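Local structure of 15-O-acetyltransferase (Fusarium sporotrichioides, 3FOT) at residues N61-S66 with I172-T177; R203-Y208 with H448-T453; T298-G303 with A389-K394. The protein transfers an acetyl group to the 15-hydroxyl of trichothecene intermediates in the biosynthesis of Fusarium mycotoxins such as T-2 toxin. One frame throughout, in Å; residues are numbered along the deposited sequence.

Interaction 1: N61-S66 with I172-T177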
loop_
_atom_site.group_PDB
_atom_site.type_symbol
_atom_site.label_atom_id
_atom_site.label_comp_id
_atom_site.label_asym_id
_atom_site.label_seq_id
_atom_site.Cartn_x
_atom_site.Cartn_y
_atom_site.Cartn_z
ATOM N N ASN A 61 -23.537 -0.966 10.354
ATOM C CA ASN A 61 -24.560 -1.976 10.295
ATOM C C ASN A 61 -25.816 -1.412 9.621
ATOM O O ASN A 61 -26.538 -0.594 10.215
ATOM C CB ASN A 61 -24.893 -2.503 11.694
ATOM C CG ASN A 61 -26.018 -3.534 11.664
ATOM O OD1 ASN A 61 -26.450 -3.949 10.585
ATOM N ND2 ASN A 61 -26.454 -3.987 12.839
ATOM N N ILE A 62 -26.045 -1.803 8.373
ATOM C CA ILE A 62 -27.244 -1.352 7.652
ATOM C C ILE A 62 -28.169 -2.515 7.329
ATOM O O ILE A 62 -29.061 -2.420 6.479
ATOM C CB ILE A 62 -26.916 -0.548 6.375
ATOM C CG1 ILE A 62 -26.040 -1.363 5.403
ATOM C CG2 ILE A 62 -26.284 0.782 6.752
ATOM C CD1 ILE A 62 -26.130 -0.862 3.950
ATOM N N ALA A 63 -27.945 -3.622 8.020
ATOM C CA ALA A 63 -28.642 -4.851 7.743
ATOM C C ALA A 63 -30.147 -4.770 8.060
ATOM O O ALA A 63 -30.578 -3.903 8.849
ATOM C CB ALA A 63 -28.000 -5.982 8.528
ATOM N N PRO A 64 -30.932 -5.692 7.463
ATOM C CA PRO A 64 -32.337 -5.826 7.853
ATOM C C PRO A 64 -32.371 -6.055 9.358
ATOM O O PRO A 64 -31.452 -6.671 9.908
ATOM C CB PRO A 64 -32.800 -7.099 7.132
ATOM C CG PRO A 64 -31.823 -7.345 6.020
ATOM C CD PRO A 64 -30.516 -6.681 6.451
ATOM N N ALA A 65 -33.411 -5.569 10.026
ATOM C CA ALA A 65 -33.494 -5.697 11.490
ATOM C C ALA A 65 -33.383 -7.150 11.973
ATOM O O ALA A 65 -32.841 -7.423 13.056
ATOM C CB ALA A 65 -34.793 -5.079 11.983
ATOM N N SER A 66 -33.866 -8.073 11.152
ATOM C CA SER A 66 -33.847 -9.502 11.475
ATOM C C SER A 66 -32.469 -10.180 11.317
ATOM O O SER A 66 -32.342 -11.397 11.546
ATOM C CB SER A 66 -34.879 -10.222 10.608
ATOM O OG SER A 66 -34.497 -10.199 9.251
ATOM N N ILE A 172 -25.045 -6.083 17.618
ATOM C CA ILE A 172 -24.532 -4.813 17.134
ATOM C C ILE A 172 -25.754 -4.015 16.659
ATOM O O ILE A 172 -26.475 -4.463 15.789
ATOM C CB ILE A 172 -23.476 -5.015 16.037
ATOM C CG1 ILE A 172 -22.200 -5.658 16.650
ATOM C CG2 ILE A 172 -23.138 -3.667 15.368
ATOM C CD1 ILE A 172 -21.398 -6.403 15.636
ATOM N N PRO A 173 -26.022 -2.867 17.298
ATOM C CA PRO A 173 -27.237 -2.133 16.989
ATOM C C PRO A 173 -27.327 -1.716 15.516
ATOM O O PRO A 173 -26.293 -1.547 14.853
ATOM C CB PRO A 173 -27.135 -0.908 17.887
ATOM C CG PRO A 173 -26.302 -1.352 19.054
ATOM C CD PRO A 173 -25.261 -2.247 18.399
ATOM N N GLN A 174 -28.550 -1.530 15.029
ATOM C CA GLN A 174 -28.780 -0.924 13.725
ATOM C C GLN A 174 -28.029 0.397 13.684
ATOM O O GLN A 174 -28.072 1.150 14.661
ATOM C CB GLN A 174 -30.277 -0.644 13.526
ATOM C CG GLN A 174 -31.028 -1.812 12.926
ATOM C CD GLN A 174 -30.488 -2.141 11.545
ATOM O OE1 GLN A 174 -30.319 -1.249 10.705
ATOM N NE2 GLN A 174 -30.171 -3.400 11.320
ATOM N N ASP A 175 -27.320 0.631 12.577
ATOM C CA ASP A 175 -26.508 1.835 12.325
ATOM C C ASP A 175 -25.293 2.064 13.208
ATOM O O ASP A 175 -24.647 3.099 13.108
ATOM C CB ASP A 175 -27.385 3.083 12.228
ATOM C CG ASP A 175 -28.432 2.926 11.156
ATOM O OD1 ASP A 175 -28.049 2.641 9.988
ATOM O OD2 ASP A 175 -29.632 3.003 11.489
ATOM N N ALA A 176 -24.967 1.074 14.037
ATOM C CA ALA A 176 -23.723 1.103 14.789
ATOM C C ALA A 176 -22.555 0.817 13.842
ATOM O O ALA A 176 -22.720 0.178 12.804
ATOM C CB ALA A 176 -23.748 0.074 15.883
ATOM N N THR A 177 -21.390 1.322 14.234
ATOM C CA THR A 177 -20.145 1.169 13.489
ATOM C C THR A 177 -19.462 -0.124 13.915
ATOM O O THR A 177 -19.432 -0.464 15.103
ATOM C CB THR A 177 -19.254 2.388 13.824
ATOM O OG1 THR A 177 -19.853 3.539 13.205
ATOM C CG2 THR A 177 -17.823 2.224 13.351
HETATM O O HOH W 1 -29.352 -5.808 12.548
#
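Asn61 closes strand 53-61 and grips the type II beta turn Pro173-Ala176, which leads into strand 177-184, the antiparallel neighbour in the six-stranded mixed sheet. Its backbone bonds both ways: Asn61 N gives to Ala176 O at 2.8 Å, nearly straight (175°), and Asn61 O accepts from Asp175 N, also at 2.8 Å. The side chain holds the same turn and the residue before it. With CG anti to the backbone N (chi1 178°), Asn61 ND2 gives two weak bonds, to Ile172 O at 3.0 Å and to Pro173 O; the second oxygen also closes the turn by accepting from Ala176 N. At the amide's other end, Asn61 OD1 accepts from Ala63 N at 3.0 Å. This Asx turn bends the chain as it leaves the strand and helps fix the rotation of the buried amide. Ile62 carries its CB away from the turn and packs on strand 457-469. Ala63 offers its carbonyl to Gln174, whose chain bends at CB-CG and crosses the Asn61 side chain at about a right angle, the two amide planes 59° apart. Gln174 NE2 reaches Ala63 O at 2.6 Å, a short, poorly angled and weak bond, to be read with caution. Ala65 flanks the glutamine amide with its CA. One water accepts from Gln174 NE2 at 2.8 Å and, weakly, from Asn61 ND2, bridging the two crossed amides.

Interaction 2: R203-Y208 with H448-T453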
loop_
_atom_site.group_PDB
_atom_site.type_symbol
_atom_site.label_atom_id
_atom_site.label_comp_id
_atom_site.label_asym_id
_atom_site.label_seq_id
_atom_site.Cartn_x
_atom_site.Cartn_y
_atom_site.Cartn_z
ATOM N N ARG A 203 -16.440 -9.898 -0.276
ATOM C CA ARG A 203 -17.283 -10.742 -1.129
ATOM C C ARG A 203 -17.581 -12.092 -0.451
ATOM O O ARG A 203 -18.735 -12.472 -0.271
ATOM C CB ARG A 203 -16.597 -10.975 -2.470
ATOM C CG ARG A 203 -17.155 -12.183 -3.237
ATOM C CD ARG A 203 -16.461 -12.262 -4.593
ATOM N NE ARG A 203 -14.984 -12.277 -4.571
ATOM C CZ ARG A 203 -14.224 -13.372 -4.525
ATOM N NH1 ARG A 203 -12.899 -13.254 -4.556
ATOM N NH2 ARG A 203 -14.774 -14.598 -4.471
ATOM N N LEU A 204 -16.529 -12.785 -0.053
ATOM C CA LEU A 204 -16.617 -14.163 0.472
ATOM C C LEU A 204 -17.410 -14.253 1.759
ATOM O O LEU A 204 -18.176 -15.205 1.960
ATOM C CB LEU A 204 -15.224 -14.765 0.632
ATOM C CG LEU A 204 -14.490 -15.028 -0.691
ATOM C CD1 LEU A 204 -13.003 -15.203 -0.449
ATOM C CD2 LEU A 204 -15.108 -16.266 -1.423
ATOM N N VAL A 205 -17.292 -13.248 2.624
ATOM C CA VAL A 205 -17.997 -13.334 3.916
ATOM C C VAL A 205 -19.532 -13.326 3.702
ATOM O O VAL A 205 -20.287 -13.847 4.541
ATOM C CB VAL A 205 -17.497 -12.244 4.896
ATOM C CG1 VAL A 205 -18.096 -10.894 4.494
ATOM C CG2 VAL A 205 -17.836 -12.624 6.352
ATOM N N GLY A 206 -19.973 -12.772 2.565
ATOM C CA GLY A 206 -21.408 -12.698 2.222
ATOM C C GLY A 206 -22.082 -14.059 2.117
ATOM O O GLY A 206 -23.315 -14.163 2.225
ATOM N N SER A 207 -21.277 -15.093 1.868
ATOM C CA SER A 207 -21.766 -16.470 1.762
ATOM C C SER A 207 -22.178 -17.050 3.110
ATOM O O SER A 207 -22.838 -18.079 3.150
ATOM C CB SER A 207 -20.697 -17.369 1.130
ATOM O OG SER A 207 -20.473 -16.991 -0.210
ATOM N N TYR A 208 -21.808 -16.385 4.210
ATOM C CA TYR A 208 -21.937 -16.979 5.547
ATOM C C TYR A 208 -22.824 -16.183 6.477
ATOM O O TYR A 208 -23.053 -16.588 7.618
ATOM C CB TYR A 208 -20.549 -17.169 6.187
ATOM C CG TYR A 208 -19.678 -18.045 5.345
ATOM C CD1 TYR A 208 -19.935 -19.408 5.251
ATOM C CD2 TYR A 208 -18.633 -17.505 4.568
ATOM C CE1 TYR A 208 -19.162 -20.232 4.459
ATOM C CE2 TYR A 208 -17.868 -18.320 3.756
ATOM C CZ TYR A 208 -18.137 -19.690 3.704
ATOM O OH TYR A 208 -17.389 -20.534 2.908
ATOM N N HIS A 448 -18.564 -1.337 -2.106
ATOM C CA HIS A 448 -19.230 -0.387 -1.200
ATOM C C HIS A 448 -19.997 -1.053 -0.054
ATOM O O HIS A 448 -20.216 -0.424 1.008
ATOM C CB HIS A 448 -20.222 0.467 -1.963
ATOM C CG HIS A 448 -19.602 1.591 -2.727
ATOM N ND1 HIS A 448 -20.344 2.408 -3.557
ATOM C CD2 HIS A 448 -18.321 2.029 -2.808
ATOM C CE1 HIS A 448 -19.552 3.331 -4.080
ATOM N NE2 HIS A 448 -18.318 3.112 -3.658
ATOM N N GLU A 449 -20.441 -2.288 -0.267
ATOM C CA GLU A 449 -21.187 -3.004 0.768
ATOM C C GLU A 449 -20.771 -4.453 0.877
ATOM O O GLU A 449 -20.290 -5.069 -0.100
ATOM C CB GLU A 449 -22.715 -2.953 0.525
ATOM C CG GLU A 449 -23.334 -1.578 0.338
ATOM C CD GLU A 449 -23.365 -1.108 -1.110
ATOM O OE1 GLU A 449 -23.147 -1.915 -2.043
ATOM O OE2 GLU A 449 -23.638 0.091 -1.313
ATOM N N ILE A 450 -20.946 -4.989 2.086
ATOM C CA ILE A 450 -20.942 -6.413 2.312
ATOM C C ILE A 450 -22.426 -6.805 2.289
ATOM O O ILE A 450 -23.237 -6.211 3.009
ATOM C CB ILE A 450 -20.321 -6.771 3.687
ATOM C CG1 ILE A 450 -18.832 -6.423 3.689
ATOM C CG2 ILE A 450 -20.479 -8.273 3.968
ATOM C CD1 ILE A 450 -18.153 -6.416 5.063
ATOM N N LYS A 451 -22.752 -7.780 1.444
ATOM C CA LYS A 451 -24.130 -8.253 1.222
ATOM C C LYS A 451 -24.276 -9.688 1.699
ATOM O O LYS A 451 -23.300 -10.437 1.721
ATOM C CB LYS A 451 -24.478 -8.220 -0.272
ATOM C CG LYS A 451 -24.576 -6.817 -0.827
ATOM C CD LYS A 451 -24.708 -6.837 -2.325
ATOM C CE LYS A 451 -24.781 -5.410 -2.838
ATOM N NZ LYS A 451 -26.198 -5.015 -2.919
ATOM N N GLN A 452 -25.500 -10.064 2.076
ATOM C CA GLN A 452 -25.877 -11.481 2.199
ATOM C C GLN A 452 -26.093 -11.977 0.769
ATOM O O GLN A 452 -27.021 -11.543 0.079
ATOM C CB GLN A 452 -27.172 -11.630 2.999
ATOM C CG GLN A 452 -27.586 -13.069 3.209
ATOM C CD GLN A 452 -28.906 -13.207 3.932
ATOM O OE1 GLN A 452 -29.706 -12.271 3.985
ATOM N NE2 GLN A 452 -29.164 -14.393 4.451
ATOM N N THR A 453 -25.196 -12.845 0.318
ATOM C CA THR A 453 -25.103 -13.188 -1.089
ATOM C C THR A 453 -26.400 -13.821 -1.606
ATOM O O THR A 453 -26.846 -13.503 -2.720
ATOM C CB THR A 453 -23.896 -14.085 -1.347
ATOM O OG1 THR A 453 -22.723 -13.412 -0.864
ATOM C CG2 THR A 453 -23.715 -14.351 -2.830
HETATM O O HOH W 2 -20.274 -14.525 -1.269
#
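Val205 and Ile450 meet methyl to methyl, CG1 of the valine 3.6 Å from CG2 of the isoleucine, and the two side chains cross at about a right angle. Val205 holds CG1 between its backbone N and carbonyl carbon (chi1 76°), which aims that branch at the strand. Val205 also packs on Met77 of helix 71-88, and Ile450 on Leu460 of the adjoining strand, making this the apolar side of the contact. Next to it Gly206, with no side chain to intervene, brings its CA within 3.0 Å of Lys451 O. Thr453 points its CB toward the glycine and lays OG1 beside the Gly206 carbonyl, 3.1 Å from Gly206 C. Thr453 N gives a straight bond to Gly206 O at 3.0 Å (179°), though the donor stands above the carbonyl plane, 48° out of it. On the polar side a water donates to Arg203 O at 2.8 Å and to Ser207 OG at 2.7 Å, and shares a hydrogen bond of 2.7 Å with Thr453 OG1. The long side chains serve elsewhere: the Arg203 guanidinium pairs with Glu88 and Asp200, and Lys451 NZ bonds Asn458. Helix 191-205, which follows the HxxxD motif of the BAHD family, is tied where it runs into a turn to the outermost strand 449-452. The chemistry implies a join carried by backbone and water, with a single methyl contact beside it and no direct pairing of charges.

Interaction 3: T298-G303 with A389-K394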
loop_
_atom_site.group_PDB
_atom_site.type_symbol
_atom_site.label_atom_id
_atom_site.label_comp_id
_atom_site.label_asym_id
_atom_site.label_seq_id
_atom_site.Cartn_x
_atom_site.Cartn_y
_atom_site.Cartn_z
ATOM N N THR A 298 -10.335 19.971 -17.188
ATOM C CA THR A 298 -10.594 21.205 -17.934
ATOM C C THR A 298 -9.291 21.942 -18.206
ATOM O O THR A 298 -9.030 22.354 -19.340
ATOM C CB THR A 298 -11.565 22.100 -17.158
ATOM O OG1 THR A 298 -12.852 21.450 -17.071
ATOM C CG2 THR A 298 -11.713 23.487 -17.797
ATOM N N ARG A 299 -8.474 22.111 -17.169
ATOM C CA ARG A 299 -7.272 22.937 -17.308
ATOM C C ARG A 299 -6.199 22.181 -18.063
ATOM O O ARG A 299 -5.456 22.782 -18.849
ATOM C CB ARG A 299 -6.728 23.415 -15.961
ATOM C CG ARG A 299 -7.639 24.324 -15.162
ATOM C CD ARG A 299 -6.868 24.890 -13.967
ATOM N NE ARG A 299 -7.667 25.648 -13.012
ATOM C CZ ARG A 299 -8.142 26.875 -13.212
ATOM N NH1 ARG A 299 -7.935 27.508 -14.372
ATOM N NH2 ARG A 299 -8.858 27.456 -12.260
ATOM N N LEU A 300 -6.145 20.871 -17.867
ATOM C CA LEU A 300 -4.989 20.092 -18.311
ATOM C C LEU A 300 -5.332 19.023 -19.329
ATOM O O LEU A 300 -4.543 18.749 -20.235
ATOM C CB LEU A 300 -4.259 19.482 -17.117
ATOM C CG LEU A 300 -3.548 20.458 -16.171
ATOM C CD1 LEU A 300 -3.062 19.738 -14.930
ATOM C CD2 LEU A 300 -2.380 21.140 -16.874
ATOM N N GLY A 301 -6.498 18.407 -19.162
ATOM C CA GLY A 301 -7.026 17.497 -20.173
ATOM C C GLY A 301 -6.685 16.036 -19.974
ATOM O O GLY A 301 -6.229 15.631 -18.899
ATOM N N PRO A 302 -6.887 15.232 -21.033
ATOM C CA PRO A 302 -6.660 13.785 -20.991
ATOM C C PRO A 302 -5.228 13.426 -20.609
ATOM O O PRO A 302 -4.268 14.093 -21.027
ATOM C CB PRO A 302 -6.961 13.340 -22.436
ATOM C CG PRO A 302 -7.841 14.409 -22.984
ATOM C CD PRO A 302 -7.332 15.678 -22.366
ATOM N N GLY A 303 -5.084 12.372 -19.818
ATOM C CA GLY A 303 -3.772 11.913 -19.407
ATOM C C GLY A 303 -3.299 12.591 -18.130
ATOM O O GLY A 303 -2.347 12.126 -17.508
ATOM N N ALA A 389 4.098 22.579 -13.144
ATOM C CA ALA A 389 4.594 21.429 -12.404
ATOM C C ALA A 389 3.937 20.129 -12.887
ATOM O O ALA A 389 4.640 19.147 -13.130
ATOM C CB ALA A 389 4.401 21.623 -10.939
ATOM N N CYS A 390 2.610 20.131 -13.054
ATOM C CA CYS A 390 1.902 18.946 -13.595
ATOM C C CYS A 390 2.441 18.502 -14.949
ATOM O O CYS A 390 2.582 17.315 -15.193
ATOM C CB CYS A 390 0.408 19.188 -13.747
ATOM S SG CYS A 390 -0.493 19.288 -12.181
ATOM N N ARG A 391 2.727 19.451 -15.838
ATOM C CA ARG A 391 3.249 19.100 -17.162
ATOM C C ARG A 391 4.654 18.488 -17.072
ATOM O O ARG A 391 4.941 17.524 -17.781
ATOM C CB ARG A 391 3.230 20.313 -18.102
ATOM C CG ARG A 391 1.830 20.877 -18.341
ATOM C CD ARG A 391 1.766 21.886 -19.512
ATOM N NE ARG A 391 0.425 22.485 -19.634
ATOM C CZ ARG A 391 -0.633 21.863 -20.155
ATOM N NH1 ARG A 391 -0.527 20.622 -20.621
ATOM N NH2 ARG A 391 -1.807 22.482 -20.216
ATOM N N ASN A 392 5.492 19.038 -16.185
ATOM C CA ASN A 392 6.817 18.483 -15.839
ATOM C C ASN A 392 6.688 17.060 -15.266
ATOM O O ASN A 392 7.417 16.139 -15.653
ATOM C CB ASN A 392 7.536 19.352 -14.792
ATOM C CG ASN A 392 8.290 20.553 -15.383
ATOM O OD1 ASN A 392 9.481 20.472 -15.636
ATOM N ND2 ASN A 392 7.607 21.677 -15.550
ATOM N N ILE A 393 5.763 16.885 -14.327
ATOM C CA ILE A 393 5.508 15.574 -13.724
ATOM C C ILE A 393 5.075 14.534 -14.764
ATOM O O ILE A 393 5.648 13.440 -14.839
ATOM C CB ILE A 393 4.472 15.682 -12.576
ATOM C CG1 ILE A 393 5.049 16.515 -11.440
ATOM C CG2 ILE A 393 4.035 14.264 -12.032
ATOM C CD1 ILE A 393 3.980 17.251 -10.624
ATOM N N LYS A 394 4.075 14.873 -15.570
ATOM C CA LYS A 394 3.569 13.921 -16.552
ATOM C C LYS A 394 4.644 13.570 -17.572
ATOM O O LYS A 394 4.798 12.399 -17.915
ATOM C CB LYS A 394 2.319 14.462 -17.234
ATOM C CG LYS A 394 1.770 13.566 -18.342
ATOM C CD LYS A 394 0.480 14.126 -18.885
ATOM C CE LYS A 394 -0.145 13.203 -19.923
ATOM N NZ LYS A 394 -0.343 11.810 -19.394
#
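Leu300 forks over two residues of helix 379-401 and makes the close-packed part of the contact. CG stands anti to the carbonyl carbon (chi1 -68°), which carries the fork toward the helix; branch CD1 lies 3.7 Å from Cys390 CB and 3.8 Å from Cys390 SG. That buried cysteine also rests on Ala312 of helix 306-321. The other branch, CD2, sits over one face of the Arg391 guanidinium, toward its rim, 3.6 Å from Arg391 NH2. The arginine reaches in from an exposed position, extended from CG to NE, and crosses the leucine at a slant, its flat charged group meeting a methyl. Arg299 O stays a long 3.9 Å from the same Arg391 NH2, while the Arg299 side chain leads off to Phe517. The solvent side is looser. There Lys394 runs out with CG anti to its backbone N, bends only at its last torsion (55°), and gives from NZ to Gly303 O at 2.8 Å. This bond meets the carbonyl from above its plane, 49° out of it, and Lys394 also makes a cation-pi contact with Phe304. Between the two parts the chain turns at Gly301, the first residue past helix 286-299 to leave helical angles. Such a glycine of positive phi is a common helix-ending feature; here it starts the short connection to helix 306-321, which packs against helix 379-401.

Interactions 1 and 2 bear on the same six-stranded mixed sheet, their nearest atoms about 5 Å apart, without touching. Interaction 1 joins the end of strand 53-61 and the loop after it to the loop leading into strand 177-184; interaction 2 fastens a helix to the outermost strand 449-452. The centre of interaction 3 lies 44 Å and 39 Å from theirs, among helices. The first two are partly buried and the third is a surface contact. Their chemistry follows: interaction 1 is mainly polar, backbone pairing backed by side-chain amides; interaction 2 combines one backbone bond, a bridging water and one methyl pair; interaction 3 sets a leucine against a cysteine and a guanidinium face, with one lysine bond at the solvent side.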